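Local coordinates for protein 2-c-methyl-d-erythritol 2,4-cyclodiphosphate synthase (Plasmodium falciparum, PDB 4C81) that probably converts a CDP-linked methylerythritol phosphate into its cyclic 2,4-diphosphate with release of CMP, as a zinc-binding trimeric lyase of isoprenoid precursor synthesis, at residues 15-20 with 62-67; 123-128 with 169-174; 70-75 with 175-180; 117-122 with 150-155. The protein carries 1 engineered substitution. All blocks are in the same frame, centred on the assembly; numbering follows the deposited sequence.

Contact 1 of 4, residues 15-20 with 62-67. With ZN (zinc ion), chain B.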
loop_
_atom_site.group_PDB
_atom_site.type_symbol
_atom_site.label_atom_id
_atom_site.label_comp_id
_atom_site.label_asym_id
_atom_site.label_seq_id
_atom_site.Cartn_x
_atom_site.Cartn_y
_atom_site.Cartn_z
ATOM N N ASP A 15 -5.934 -6.517 5.156
ATOM C CA ASP A 15 -7.012 -7.082 5.949
ATOM C C ASP A 15 -7.533 -6.057 6.944
ATOM O O ASP A 15 -6.825 -5.111 7.319
ATOM C CB ASP A 15 -6.549 -8.346 6.675
ATOM C CG ASP A 15 -7.707 -9.189 7.190
ATOM O OD1 ASP A 15 -8.853 -9.044 6.696
ATOM O OD2 ASP A 15 -7.462 -10.004 8.102
ATOM N N ILE A 16 -8.788 -6.250 7.341
ATOM C CA ILE A 16 -9.459 -5.413 8.327
ATOM C C ILE A 16 -10.399 -6.297 9.141
ATOM O O ILE A 16 -11.067 -7.177 8.585
ATOM C CB ILE A 16 -10.251 -4.249 7.651
ATOM C CG1 ILE A 16 -11.015 -3.421 8.696
ATOM C CG2 ILE A 16 -11.205 -4.782 6.579
ATOM C CD1 ILE A 16 -11.639 -2.145 8.145
ATOM N N HIS A 17 -10.430 -6.083 10.457
ATOM C CA HIS A 17 -11.419 -6.733 11.311
ATOM C C HIS A 17 -11.999 -5.763 12.323
ATOM O O HIS A 17 -11.321 -4.832 12.766
ATOM C CB HIS A 17 -10.828 -7.964 12.005
ATOM C CG HIS A 17 -10.667 -9.138 11.088
ATOM N ND1 HIS A 17 -11.742 -9.840 10.587
ATOM C CD2 HIS A 17 -9.562 -9.707 10.554
ATOM C CE1 HIS A 17 -11.302 -10.805 9.796
ATOM N NE2 HIS A 17 -9.984 -10.745 9.759
ATOM N N LYS A 18 -13.268 -5.991 12.656
ATOM C CA LYS A 18 -13.975 -5.220 13.670
ATOM C C LYS A 18 -13.487 -5.636 15.049
ATOM O O LYS A 18 -13.277 -6.828 15.310
ATOM C CB LYS A 18 -15.486 -5.455 13.574
ATOM C CG LYS A 18 -16.116 -4.993 12.267
ATOM C CD LYS A 18 -17.588 -5.409 12.161
ATOM C CE LYS A 18 -18.476 -4.706 13.182
ATOM N NZ LYS A 18 -18.414 -3.220 13.072
ATOM N N ILE A 19 -13.302 -4.652 15.921
ATOM C CA ILE A 19 -12.860 -4.911 17.284
ATOM C C ILE A 19 -13.704 -4.167 18.311
ATOM O O ILE A 19 -14.421 -3.212 17.983
ATOM C CB ILE A 19 -11.377 -4.515 17.494
ATOM C CG1 ILE A 19 -11.145 -3.029 17.177
ATOM C CG2 ILE A 19 -10.467 -5.391 16.647
ATOM C CD1 ILE A 19 -9.944 -2.444 17.879
ATOM N N LYS A 20 -13.602 -4.625 19.555
ATOM C CA LYS A 20 -14.196 -3.957 20.705
ATOM C C LYS A 20 -13.148 -3.922 21.814
ATOM O O LYS A 20 -12.722 -4.970 22.307
ATOM C CB LYS A 20 -15.450 -4.701 21.164
ATOM C CG LYS A 20 -16.131 -4.102 22.387
ATOM C CD LYS A 20 -17.540 -4.648 22.570
ATOM C CE LYS A 20 -18.529 -3.994 21.615
ATOM N NZ LYS A 20 -19.909 -4.507 21.801
ATOM N N GLY A 62 -9.438 -13.239 13.635
ATOM C CA GLY A 62 -9.286 -11.794 13.484
ATOM C C GLY A 62 -7.853 -11.314 13.330
ATOM O O GLY A 62 -7.586 -10.117 13.449
ATOM N N ASP A 63 -6.935 -12.237 13.044
ATOM C CA ASP A 63 -5.508 -11.919 12.993
ATOM C C ASP A 63 -5.140 -11.239 11.672
ATOM O O ASP A 63 -4.698 -11.889 10.720
ATOM C CB ASP A 63 -4.667 -13.185 13.215
ATOM C CG ASP A 63 -3.210 -12.880 13.534
ATOM O OD1 ASP A 63 -2.664 -11.878 13.018
ATOM O OD2 ASP A 63 -2.595 -13.648 14.303
ATOM N N ILE A 64 -5.322 -9.922 11.630
ATOM C CA ILE A 64 -5.064 -9.140 10.416
ATOM C C ILE A 64 -3.634 -9.298 9.892
ATOM O O ILE A 64 -3.404 -9.212 8.685
ATOM C CB ILE A 64 -5.395 -7.623 10.599
ATOM C CG1 ILE A 64 -4.663 -7.033 11.811
ATOM C CG2 ILE A 64 -6.909 -7.410 10.707
ATOM C CD1 ILE A 64 -4.803 -5.525 11.947
ATOM N N ILE A 65 -2.676 -9.522 10.790
ATOM C CA ILE A 65 -1.277 -9.669 10.384
ATOM C C ILE A 65 -1.068 -10.982 9.624
ATOM O O ILE A 65 -0.575 -10.985 8.489
ATOM C CB ILE A 65 -0.316 -9.569 11.591
ATOM C CG1 ILE A 65 -0.345 -8.152 12.175
ATOM C CG2 ILE A 65 1.098 -9.932 11.189
ATOM C CD1 ILE A 65 0.577 -7.963 13.367
ATOM N N TYR A 66 -1.444 -12.098 10.240
ATOM C CA TYR A 66 -1.308 -13.395 9.572
ATOM C C TYR A 66 -2.101 -13.467 8.270
ATOM O O TYR A 66 -1.598 -13.984 7.268
ATOM C CB TYR A 66 -1.721 -14.549 10.500
ATOM C CG TYR A 66 -0.676 -15.001 11.517
ATOM C CD1 TYR A 66 0.628 -14.498 11.515
ATOM C CD2 TYR A 66 -0.992 -15.976 12.459
ATOM C CE1 TYR A 66 1.571 -14.931 12.437
ATOM C CE2 TYR A 66 -0.052 -16.417 13.383
ATOM C CZ TYR A 66 1.222 -15.890 13.367
ATOM O OH TYR A 66 2.152 -16.327 14.278
ATOM N N HIS A 67 -3.328 -12.949 8.281
ATOM C CA HIS A 67 -4.181 -12.993 7.096
ATOM C C HIS A 67 -3.602 -12.140 5.965
ATOM O O HIS A 67 -3.542 -12.587 4.816
ATOM C CB HIS A 67 -5.614 -12.555 7.414
ATOM C CG HIS A 67 -6.281 -13.378 8.474
ATOM N ND1 HIS A 67 -7.493 -13.034 9.031
ATOM C CD2 HIS A 67 -5.890 -14.517 9.094
ATOM C CE1 HIS A 67 -7.825 -13.928 9.945
ATOM N NE2 HIS A 67 -6.870 -14.840 10.001
HETATM ZN ZN ZN B . -8.739 -11.544 8.345
HETATM O O HOH W 1 -9.309 -12.185 6.739
#
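D15, H17 and H67 close on one zinc ion, where a bound CDP touches D15 and H17. D15 starts the segment: its CG is anti to the backbone N (chi1 -164°), which carries the carboxylate over the start of helix 64-77, and OD2 binds zinc at 2.0 Å. OD2 also lies 3.4 Å from the CA of I64, at the first turn of the helix. The other oxygen, OD1, forms a salt bridge with K157 of the second subunit and takes a weak bond from the water that is the zinc's fourth ligand. The side chain of I16 turns away, and that of H17 returns to the metal, with NE2 2.0 Å from the zinc. One face of the H17 ring receives the CA of G62, 3.8 Å from its centroid in a CH-pi contact, and the CG2 of I64 meets its edge at CD2. Glycine suits position 62 because it brings bare backbone against the ring and has positive phi. H67 binds the zinc through ND1 at 2.1 Å, its ring meeting that of H17 rim to rim with planes 77° apart, while NE2 is hydrogen-bonded to S98. D63 N-caps the helix, its OD1 accepting from Y66 N and also from G47 N. Strand 9-21 runs between strands 54-57 and 170-181, and I64 packs against I171 and C173 of the latter as I65 reaches helix 130-145.

Contact 2 of 4, residues 123-128 with 169-174. With ZN (zinc ion), chain C; CDP (cytidine-5'-diphosphate), chain D.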
loop_
_atom_site.group_PDB
_atom_site.type_symbol
_atom_site.label_atom_id
_atom_site.label_comp_id
_atom_site.label_asym_id
_atom_site.label_seq_id
_atom_site.Cartn_x
_atom_site.Cartn_y
_atom_site.Cartn_z
ATOM N N VAL A 123 0.548 -1.991 10.520
ATOM C CA VAL A 123 -0.722 -2.091 11.229
ATOM C C VAL A 123 -1.230 -0.686 11.523
ATOM O O VAL A 123 -0.485 0.147 12.024
ATOM C CB VAL A 123 -0.570 -2.875 12.547
ATOM C CG1 VAL A 123 -1.892 -2.916 13.319
ATOM C CG2 VAL A 123 -0.067 -4.290 12.268
ATOM N N ILE A 124 -2.489 -0.427 11.184
ATOM C CA ILE A 124 -3.126 0.852 11.479
ATOM C C ILE A 124 -4.185 0.573 12.529
ATOM O O ILE A 124 -5.172 -0.121 12.267
ATOM C CB ILE A 124 -3.744 1.515 10.236
ATOM C CG1 ILE A 124 -2.715 1.559 9.099
ATOM C CG2 ILE A 124 -4.216 2.928 10.587
ATOM C CD1 ILE A 124 -3.234 2.181 7.816
ATOM N N ALA A 125 -3.950 1.102 13.725
ATOM C CA ALA A 125 -4.747 0.773 14.897
ATOM C C ALA A 125 -4.435 1.744 16.034
ATOM O O ALA A 125 -3.280 2.111 16.240
ATOM C CB ALA A 125 -4.461 -0.664 15.329
ATOM N N GLN A 126 -5.467 2.172 16.757
ATOM C CA GLN A 126 -5.265 2.976 17.964
ATOM C C GLN A 126 -4.617 2.104 19.035
ATOM O O GLN A 126 -3.633 2.499 19.658
ATOM C CB GLN A 126 -6.592 3.544 18.479
ATOM C CG GLN A 126 -7.275 4.538 17.546
ATOM C CD GLN A 126 -6.460 5.801 17.307
ATOM O OE1 GLN A 126 -6.339 6.270 16.171
ATOM N NE2 GLN A 126 -5.900 6.361 18.376
ATOM N N VAL A 127 -5.184 0.915 19.229
ATOM C CA VAL A 127 -4.649 -0.094 20.143
ATOM C C VAL A 127 -4.780 -1.480 19.495
ATOM O O VAL A 127 -5.651 -1.686 18.648
ATOM C CB VAL A 127 -5.387 -0.072 21.501
ATOM C CG1 VAL A 127 -5.113 1.236 22.232
ATOM C CG2 VAL A 127 -6.881 -0.276 21.310
ATOM N N PRO A 128 -3.912 -2.435 19.878
ATOM C CA PRO A 128 -2.850 -2.321 20.866
ATOM C C PRO A 128 -1.579 -1.683 20.325
ATOM O O PRO A 128 -1.489 -1.356 19.133
ATOM C CB PRO A 128 -2.583 -3.781 21.244
ATOM C CG PRO A 128 -2.854 -4.529 20.000
ATOM C CD PRO A 128 -3.963 -3.790 19.297
ATOM N N LYS A 169 -13.252 1.061 16.120
ATOM C CA LYS A 169 -14.268 0.158 15.590
ATOM C C LYS A 169 -13.627 -0.962 14.772
ATOM O O LYS A 169 -14.239 -2.008 14.564
ATOM C CB LYS A 169 -15.278 0.921 14.728
ATOM C CG LYS A 169 -16.109 1.942 15.501
ATOM C CD LYS A 169 -17.038 2.734 14.587
ATOM C CE LYS A 169 -18.226 1.905 14.124
ATOM N NZ LYS A 169 -19.192 2.709 13.324
ATOM N N ALA A 170 -12.397 -0.735 14.309
ATOM C CA ALA A 170 -11.686 -1.717 13.499
ATOM C C ALA A 170 -10.177 -1.507 13.566
ATOM O O ALA A 170 -9.704 -0.467 14.028
ATOM C CB ALA A 170 -12.165 -1.649 12.051
ATOM N N ILE A 171 -9.439 -2.512 13.105
ATOM C CA ILE A 171 -7.989 -2.420 12.904
ATOM C C ILE A 171 -7.658 -2.978 11.523
ATOM O O ILE A 171 -8.365 -3.854 11.014
ATOM C CB ILE A 171 -7.194 -3.187 13.986
ATOM C CG1 ILE A 171 -7.647 -4.651 14.088
ATOM C CG2 ILE A 171 -7.344 -2.491 15.344
ATOM C CD1 ILE A 171 -6.799 -5.495 15.018
ATOM N N GLU A 172 -6.594 -2.476 10.910
ATOM C CA GLU A 172 -6.234 -2.945 9.572
ATOM C C GLU A 172 -4.736 -3.114 9.392
ATOM O O GLU A 172 -3.929 -2.605 10.178
ATOM C CB GLU A 172 -6.864 -2.077 8.470
ATOM C CG GLU A 172 -6.363 -0.654 8.329
ATOM C CD GLU A 172 -7.110 0.117 7.230
ATOM O OE1 GLU A 172 -8.265 -0.250 6.912
ATOM O OE2 GLU A 172 -6.537 1.087 6.689
ATOM N N CYS A 173 -4.379 -3.895 8.378
ATOM C CA CYS A 173 -2.990 -4.265 8.128
ATOM C C CYS A 173 -2.716 -4.251 6.632
ATOM O O CYS A 173 -3.537 -4.731 5.846
ATOM C CB CYS A 173 -2.697 -5.668 8.685
ATOM S SG CYS A 173 -0.943 -6.106 8.660
ATOM N N PHE A 174 -1.568 -3.688 6.256
ATOM C CA PHE A 174 -0.997 -3.834 4.923
ATOM C C PHE A 174 0.308 -4.599 5.047
ATOM O O PHE A 174 1.203 -4.180 5.768
ATOM C CB PHE A 174 -0.714 -2.467 4.295
ATOM C CG PHE A 174 -1.945 -1.715 3.913
ATOM C CD1 PHE A 174 -2.642 -0.982 4.861
ATOM C CD2 PHE A 174 -2.418 -1.743 2.610
ATOM C CE1 PHE A 174 -3.793 -0.280 4.515
ATOM C CE2 PHE A 174 -3.564 -1.041 2.257
ATOM C CZ PHE A 174 -4.251 -0.314 3.210
HETATM ZN ZN ZN C . -9.974 1.070 5.986
HETATM O O3B CDP D . 1.677 10.943 15.849
HETATM P PB CDP D . 2.822 9.917 15.335
HETATM O O1B CDP D . 3.115 10.363 13.831
HETATM O O2B CDP D . 4.058 9.976 16.158
HETATM O O3A CDP D . 2.174 8.444 15.211
HETATM P PA CDP D . 1.221 7.771 16.328
HETATM O O1A CDP D . 0.796 8.750 17.352
HETATM O O2A CDP D . 0.196 6.994 15.602
HETATM O "O5'" CDP D . 2.209 6.712 17.027
HETATM C "C5'" CDP D . 3.579 7.021 17.312
HETATM C "C4'" CDP D . 4.370 5.735 17.558
HETATM O "O4'" CDP D . 3.610 4.931 18.495
HETATM C "C3'" CDP D . 4.451 4.882 16.294
HETATM O "O3'" CDP D . 5.577 5.269 15.497
HETATM C "C2'" CDP D . 4.655 3.492 16.884
HETATM O "O2'" CDP D . 6.029 3.298 17.236
HETATM C "C1'" CDP D . 3.810 3.523 18.168
HETATM N N1 CDP D . 2.526 2.799 17.919
HETATM C C2 CDP D . 2.538 1.394 17.840
HETATM O O2 CDP D . 3.590 0.769 17.972
HETATM N N3 CDP D . 1.345 0.708 17.609
HETATM C C4 CDP D . 0.138 1.384 17.449
HETATM N N4 CDP D . -0.971 0.682 17.231
HETATM C C5 CDP D . 0.113 2.773 17.530
HETATM C C6 CDP D . 1.295 3.477 17.761
HETATM O O HOH W 2 -8.373 1.091 15.928
#
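E172, paired with I124 in the antiparallel part of the sheet, where strands 114-124 and 170-181 meet, also binds a second zinc ion. I124 N donates to E172 O at 2.8 Å and E172 N returns a bond to I124 O, making a hydrogen-bonded pair. V123 and C173 make the neighbouring non-hydrogen-bonded pair, and small C173 leaves its sulfur against V123 CG2. On the opposite face the side chains of I124 and E172 lie side by side. E172, with chi1 68° and an extended chain beyond, sends its carboxylate to the metal, which OE1 binds at 2.3 Å; OE1 is also hydrogen-bonded to Y14, and H159 of the second subunit shares the zinc. I124 CD1 lies 3.7 Å from E172 OE2 and also touches F174, whose ring packs edge-to-face with F174 of both other subunits. Past the last pair a water bridges Q126 N and A170 O. The loop there has a cis peptide before P128 and meets a nucleotide: A125 O accepts from N4 of CDP at 2.9 Å, a backbone reading of the cytosine amino group, and P128 O is close to the same N4. The methyls of A125 and I171 are pressed together, CB to CG2 at 3.4 Å, tighter than usual carbon packing.

Contact 3 of 4, residues 70-75 with 175-180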
loop_
_atom_site.group_PDB
_atom_site.type_symbol
_atom_site.label_atom_id
_atom_site.label_comp_id
_atom_site.label_asym_id
_atom_site.label_seq_id
_atom_site.Cartn_x
_atom_site.Cartn_y
_atom_site.Cartn_z
ATOM N N VAL A 70 -0.528 -13.846 4.441
ATOM C CA VAL A 70 -0.942 -14.924 3.534
ATOM C C VAL A 70 -1.371 -14.363 2.179
ATOM O O VAL A 70 -0.882 -14.808 1.142
ATOM C CB VAL A 70 -2.074 -15.781 4.129
ATOM C CG1 VAL A 70 -2.635 -16.738 3.084
ATOM C CG2 VAL A 70 -1.559 -16.556 5.318
ATOM N N ASP A 71 -2.245 -13.363 2.183
ATOM C CA ASP A 71 -2.726 -12.797 0.921
ATOM C C ASP A 71 -1.644 -12.032 0.155
ATOM O O ASP A 71 -1.727 -11.912 -1.067
ATOM C CB ASP A 71 -3.981 -11.946 1.138
ATOM C CG ASP A 71 -5.238 -12.796 1.292
ATOM O OD1 ASP A 71 -5.241 -13.977 0.870
ATOM O OD2 ASP A 71 -6.235 -12.276 1.827
ATOM N N SER A 72 -0.622 -11.537 0.855
ATOM C CA SER A 72 0.516 -10.909 0.177
ATOM C C SER A 72 1.305 -11.957 -0.610
ATOM O O SER A 72 1.709 -11.717 -1.746
ATOM C CB SER A 72 1.425 -10.147 1.155
ATOM O OG SER A 72 2.335 -10.997 1.837
ATOM N N ILE A 73 1.506 -13.119 0.003
ATOM C CA ILE A 73 2.184 -14.243 -0.650
ATOM C C ILE A 73 1.377 -14.779 -1.840
ATOM O O ILE A 73 1.925 -14.958 -2.932
ATOM C CB ILE A 73 2.458 -15.383 0.363
ATOM C CG1 ILE A 73 3.499 -14.934 1.391
ATOM C CG2 ILE A 73 2.938 -16.650 -0.351
ATOM C CD1 ILE A 73 3.610 -15.843 2.588
ATOM N N LEU A 74 0.086 -15.036 -1.631
ATOM C CA LEU A 74 -0.793 -15.497 -2.704
ATOM C C LEU A 74 -0.830 -14.467 -3.827
ATOM O O LEU A 74 -0.725 -14.810 -5.005
ATOM C CB LEU A 74 -2.208 -15.749 -2.178
ATOM C CG LEU A 74 -2.343 -16.931 -1.219
ATOM C CD1 LEU A 74 -3.769 -17.052 -0.705
ATOM C CD2 LEU A 74 -1.907 -18.208 -1.910
ATOM N N GLY A 75 -0.968 -13.199 -3.450
ATOM C CA GLY A 75 -0.998 -12.113 -4.419
ATOM C C GLY A 75 0.266 -12.050 -5.259
ATOM O O GLY A 75 0.211 -11.898 -6.482
ATOM N N ALA A 175 0.412 -5.724 4.351
ATOM C CA ALA A 175 1.629 -6.523 4.351
ATOM C C ALA A 175 2.239 -6.460 2.958
ATOM O O ALA A 175 1.556 -6.727 1.981
ATOM C CB ALA A 175 1.318 -7.964 4.728
ATOM N N ASN A 176 3.518 -6.102 2.883
ATOM C CA ASN A 176 4.228 -5.959 1.621
ATOM C C ASN A 176 5.398 -6.918 1.595
ATOM O O ASN A 176 6.186 -6.965 2.539
ATOM C CB ASN A 176 4.743 -4.532 1.462
ATOM C CG ASN A 176 3.645 -3.510 1.589
ATOM O OD1 ASN A 176 3.053 -3.100 0.592
ATOM N ND2 ASN A 176 3.342 -3.111 2.822
ATOM N N ILE A 177 5.518 -7.672 0.509
ATOM C CA ILE A 177 6.505 -8.746 0.436
ATOM C C ILE A 177 7.176 -8.816 -0.931
ATOM O O ILE A 177 6.590 -8.426 -1.944
ATOM C CB ILE A 177 5.830 -10.094 0.774
ATOM C CG1 ILE A 177 6.871 -11.141 1.174
ATOM C CG2 ILE A 177 4.937 -10.575 -0.372
ATOM C CD1 ILE A 177 6.261 -12.354 1.816
ATOM N N LEU A 178 8.422 -9.288 -0.940
ATOM C CA LEU A 178 9.110 -9.652 -2.171
ATOM C C LEU A 178 9.401 -11.141 -2.115
ATOM O O LEU A 178 9.847 -11.652 -1.085
ATOM C CB LEU A 178 10.429 -8.900 -2.311
ATOM C CG LEU A 178 10.341 -7.415 -2.639
ATOM C CD1 LEU A 178 11.737 -6.811 -2.587
ATOM C CD2 LEU A 178 9.690 -7.158 -3.997
ATOM N N LEU A 179 9.125 -11.831 -3.215
ATOM C CA LEU A 179 9.550 -13.209 -3.389
ATOM C C LEU A 179 10.676 -13.261 -4.415
ATOM O O LEU A 179 10.564 -12.699 -5.505
ATOM C CB LEU A 179 8.388 -14.080 -3.851
ATOM C CG LEU A 179 7.139 -14.059 -2.963
ATOM C CD1 LEU A 179 6.072 -14.951 -3.549
ATOM C CD2 LEU A 179 7.447 -14.467 -1.521
ATOM N N ILE A 180 11.758 -13.948 -4.052
ATOM C CA ILE A 180 12.961 -14.036 -4.877
ATOM C C ILE A 180 13.105 -15.453 -5.428
ATOM O O ILE A 180 13.043 -16.415 -4.664
ATOM C CB ILE A 180 14.225 -13.715 -4.042
ATOM C CG1 ILE A 180 14.040 -12.429 -3.226
ATOM C CG2 ILE A 180 15.446 -13.599 -4.945
ATOM C CD1 ILE A 180 13.699 -11.203 -4.060
#
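Helix 64-77 lies across one face of the mixed beta sheet, an alpha/beta layering, and here its 70-75 part packs on strand 175-180 with the axes 7.7 Å apart at 40°. The strand offers alternate side chains to the helix: A175, I177 and L179 point towards it, whereas N176 and L178 face the other way, to the neighbouring subunits. S72 sits where the two backbones come nearest. Its OG lies between backbone N and carbonyl carbon (chi1 81°), a torsion that turns the hydroxyl back to its own helix, where it is hydrogen-bonded to I69 O; a buried polar group is thereby satisfied without help from the strand. Serine and alanine, both small, let helix and strand approach, with S72 CB 3.5 Å from A175 O and 4.2 Å from A175 CB. I177 fills the middle of the interface with both branches. Its CG1 is anti to the backbone N (chi1 -161°), which takes CD1 out to the helix, while CG2 rests 3.4 Å from S72 OG and also near S72 O. L179 continues along the helix to pack on A76 and L77, and its CD1 lies 4.2 Å from I73 O. I73, which also reaches I109 of helix 97-111, crosses the side chain of I177 at an angle, with I73 CG1 3.8 Å from I177 CD1.

Contact 4 of 4, residues 117-122 with 150-155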
loop_
_atom_site.group_PDB
_atom_site.type_symbol
_atom_site.label_atom_id
_atom_site.label_comp_id
_atom_site.label_asym_id
_atom_site.label_seq_id
_atom_site.Cartn_x
_atom_site.Cartn_y
_atom_site.Cartn_z
ATOM N N GLY A 117 12.068 -12.739 0.237
ATOM C CA GLY A 117 13.122 -11.750 0.408
ATOM C C GLY A 117 12.938 -11.126 1.774
ATOM O O GLY A 117 13.529 -11.567 2.758
ATOM N N ASN A 118 12.101 -10.097 1.837
ATOM C CA ASN A 118 11.671 -9.541 3.114
ATOM C C ASN A 118 10.185 -9.216 3.089
ATOM O O ASN A 118 9.566 -9.195 2.027
ATOM C CB ASN A 118 12.478 -8.293 3.473
ATOM C CG ASN A 118 12.075 -7.088 2.657
ATOM O OD1 ASN A 118 12.094 -7.127 1.429
ATOM N ND2 ASN A 118 11.687 -6.016 3.335
ATOM N N VAL A 119 9.624 -9.006 4.278
ATOM C CA VAL A 119 8.238 -8.578 4.433
ATOM C C VAL A 119 8.220 -7.341 5.340
ATOM O O VAL A 119 8.967 -7.271 6.323
ATOM C CB VAL A 119 7.343 -9.708 5.001
ATOM C CG1 VAL A 119 7.750 -10.078 6.421
ATOM C CG2 VAL A 119 5.874 -9.308 4.944
ATOM N N ASP A 120 7.401 -6.357 4.976
ATOM C CA ASP A 120 7.218 -5.134 5.759
ATOM C C ASP A 120 5.724 -4.979 6.009
ATOM O O ASP A 120 4.932 -4.946 5.071
ATOM C CB ASP A 120 7.768 -3.902 5.025
ATOM C CG ASP A 120 7.814 -2.653 5.911
ATOM O OD1 ASP A 120 7.668 -2.770 7.150
ATOM O OD2 ASP A 120 8.008 -1.545 5.371
ATOM N N ILE A 121 5.361 -4.887 7.284
ATOM C CA ILE A 121 3.979 -4.963 7.719
ATOM C C ILE A 121 3.616 -3.672 8.444
ATOM O O ILE A 121 4.329 -3.242 9.353
ATOM C CB ILE A 121 3.766 -6.170 8.657
ATOM C CG1 ILE A 121 4.150 -7.478 7.949
ATOM C CG2 ILE A 121 2.325 -6.230 9.112
ATOM C CD1 ILE A 121 4.441 -8.618 8.889
ATOM N N ASN A 122 2.519 -3.054 8.008
ATOM C CA ASN A 122 1.996 -1.822 8.588
ATOM C C ASN A 122 0.627 -2.066 9.195
ATOM O O ASN A 122 -0.338 -2.317 8.476
ATOM C CB ASN A 122 1.867 -0.755 7.508
ATOM C CG ASN A 122 3.200 -0.207 7.074
ATOM O OD1 ASN A 122 4.001 0.209 7.904
ATOM N ND2 ASN A 122 3.443 -0.192 5.770
ATOM N N SER A 150 15.566 -11.075 10.625
ATOM C CA SER A 150 16.095 -9.938 9.867
ATOM C C SER A 150 15.354 -9.682 8.549
ATOM O O SER A 150 15.561 -8.643 7.917
ATOM C CB SER A 150 17.586 -10.138 9.574
ATOM O OG SER A 150 17.791 -11.169 8.622
ATOM N N GLN A 151 14.512 -10.627 8.132
ATOM C CA GLN A 151 13.694 -10.475 6.926
ATOM C C GLN A 151 12.293 -9.928 7.214
ATOM O O GLN A 151 11.474 -9.848 6.296
ATOM C CB GLN A 151 13.565 -11.821 6.210
ATOM C CG GLN A 151 14.883 -12.360 5.685
ATOM C CD GLN A 151 14.792 -13.806 5.239
ATOM O OE1 GLN A 151 15.171 -14.713 5.977
ATOM N NE2 GLN A 151 14.288 -14.028 4.034
ATOM N N ILE A 152 12.020 -9.563 8.468
ATOM C CA ILE A 152 10.675 -9.156 8.900
ATOM C C ILE A 152 10.673 -7.780 9.573
ATOM O O ILE A 152 11.502 -7.496 10.439
ATOM C CB ILE A 152 10.082 -10.173 9.899
ATOM C CG1 ILE A 152 10.098 -11.586 9.308
ATOM C CG2 ILE A 152 8.660 -9.780 10.289
ATOM C CD1 ILE A 152 9.782 -12.664 10.324
ATOM N N SER A 153 9.728 -6.936 9.162
ATOM C CA SER A 153 9.446 -5.670 9.825
ATOM C C SER A 153 7.960 -5.613 10.142
ATOM O O SER A 153 7.129 -5.968 9.304
ATOM C CB SER A 153 9.812 -4.497 8.923
ATOM O OG SER A 153 9.287 -3.281 9.427
ATOM N N VAL A 154 7.636 -5.177 11.357
ATOM C CA VAL A 154 6.256 -4.887 11.740
ATOM C C VAL A 154 6.215 -3.554 12.490
ATOM O O VAL A 154 6.994 -3.328 13.421
ATOM C CB VAL A 154 5.628 -6.021 12.580
ATOM C CG1 VAL A 154 6.372 -6.216 13.894
ATOM C CG2 VAL A 154 4.149 -5.736 12.829
ATOM N N LYS A 155 5.315 -2.674 12.050
ATOM C CA LYS A 155 5.200 -1.315 12.575
ATOM C C LYS A 155 3.724 -0.992 12.766
ATOM O O LYS A 155 2.879 -1.464 11.998
ATOM C CB LYS A 155 5.814 -0.301 11.596
ATOM C CG LYS A 155 7.054 -0.790 10.847
ATOM C CD LYS A 155 7.755 0.333 10.076
ATOM C CE LYS A 155 6.967 0.799 8.861
ATOM N NZ LYS A 155 6.838 -0.236 7.798
#
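Strands 117-122 and 152-155 run parallel, 5° apart in direction, bonded in alternation: V119 N to Q151 O, S153 N to V119 O, I121 N to S153 O and K155 N to I121 O. The third of these is the most bent, its N-H...O angle 136° and its donor above the carbonyl plane. At the start Q151 extends its side chain alongside the strand, and NE2, its amide plane almost containing the acceptor, donates to G117 O at 2.9 Å. One face carries D120, S153, N122 and K155. The K155 chain bends near its end, which brings NZ back over the neighbouring strand to form a salt bridge with D120 OD1 at 2.7 Å, met on the syn side of the carboxylate, with a weaker bond to OD2. The same ammonium group donates to N122 OD1 at 2.9 Å and to Q12 O of the third subunit, to which N122 ND2 also donates, so several oxygens grip this buried charge. S153 OG lies 2.8 Å from D120 OD1, a small hydroxyl side chain fitting beside the carboxylate. Q12 N of the third subunit also donates to D120 OD2, making this polar face part of the trimer interface. On the other face V119 CG1 packs on I152 CG2 and I121 CG2 on V154 CG2; I121, I152 and V154 touch helix 130-145. Parallel neighbours joined through that helix make a beta-alpha-beta crossover.

How the contacts relate
The four contacts share one mixed sheet, crossed in the order 9-21, 170-181, 114-124, 152-157. Contacts 1 and 2 are neighbours, their centres about 8 Å apart, joined by probable bonds D15 O to C173 N and H17 O to I171 N; contact 3 lies about 17 Å from contact 1, farther along the same helix 64-77. Contacts 3 and 4, about 11 Å apart, meet through strands 170-181 and 114-124. Along the chain contact 1 closes first; contact 3 then encloses contacts 2 and 4, whose segments alternate. One sheet thus ties the zinc site of contact 1 and the nucleotide loop of contact 2 to the subunit interfaces.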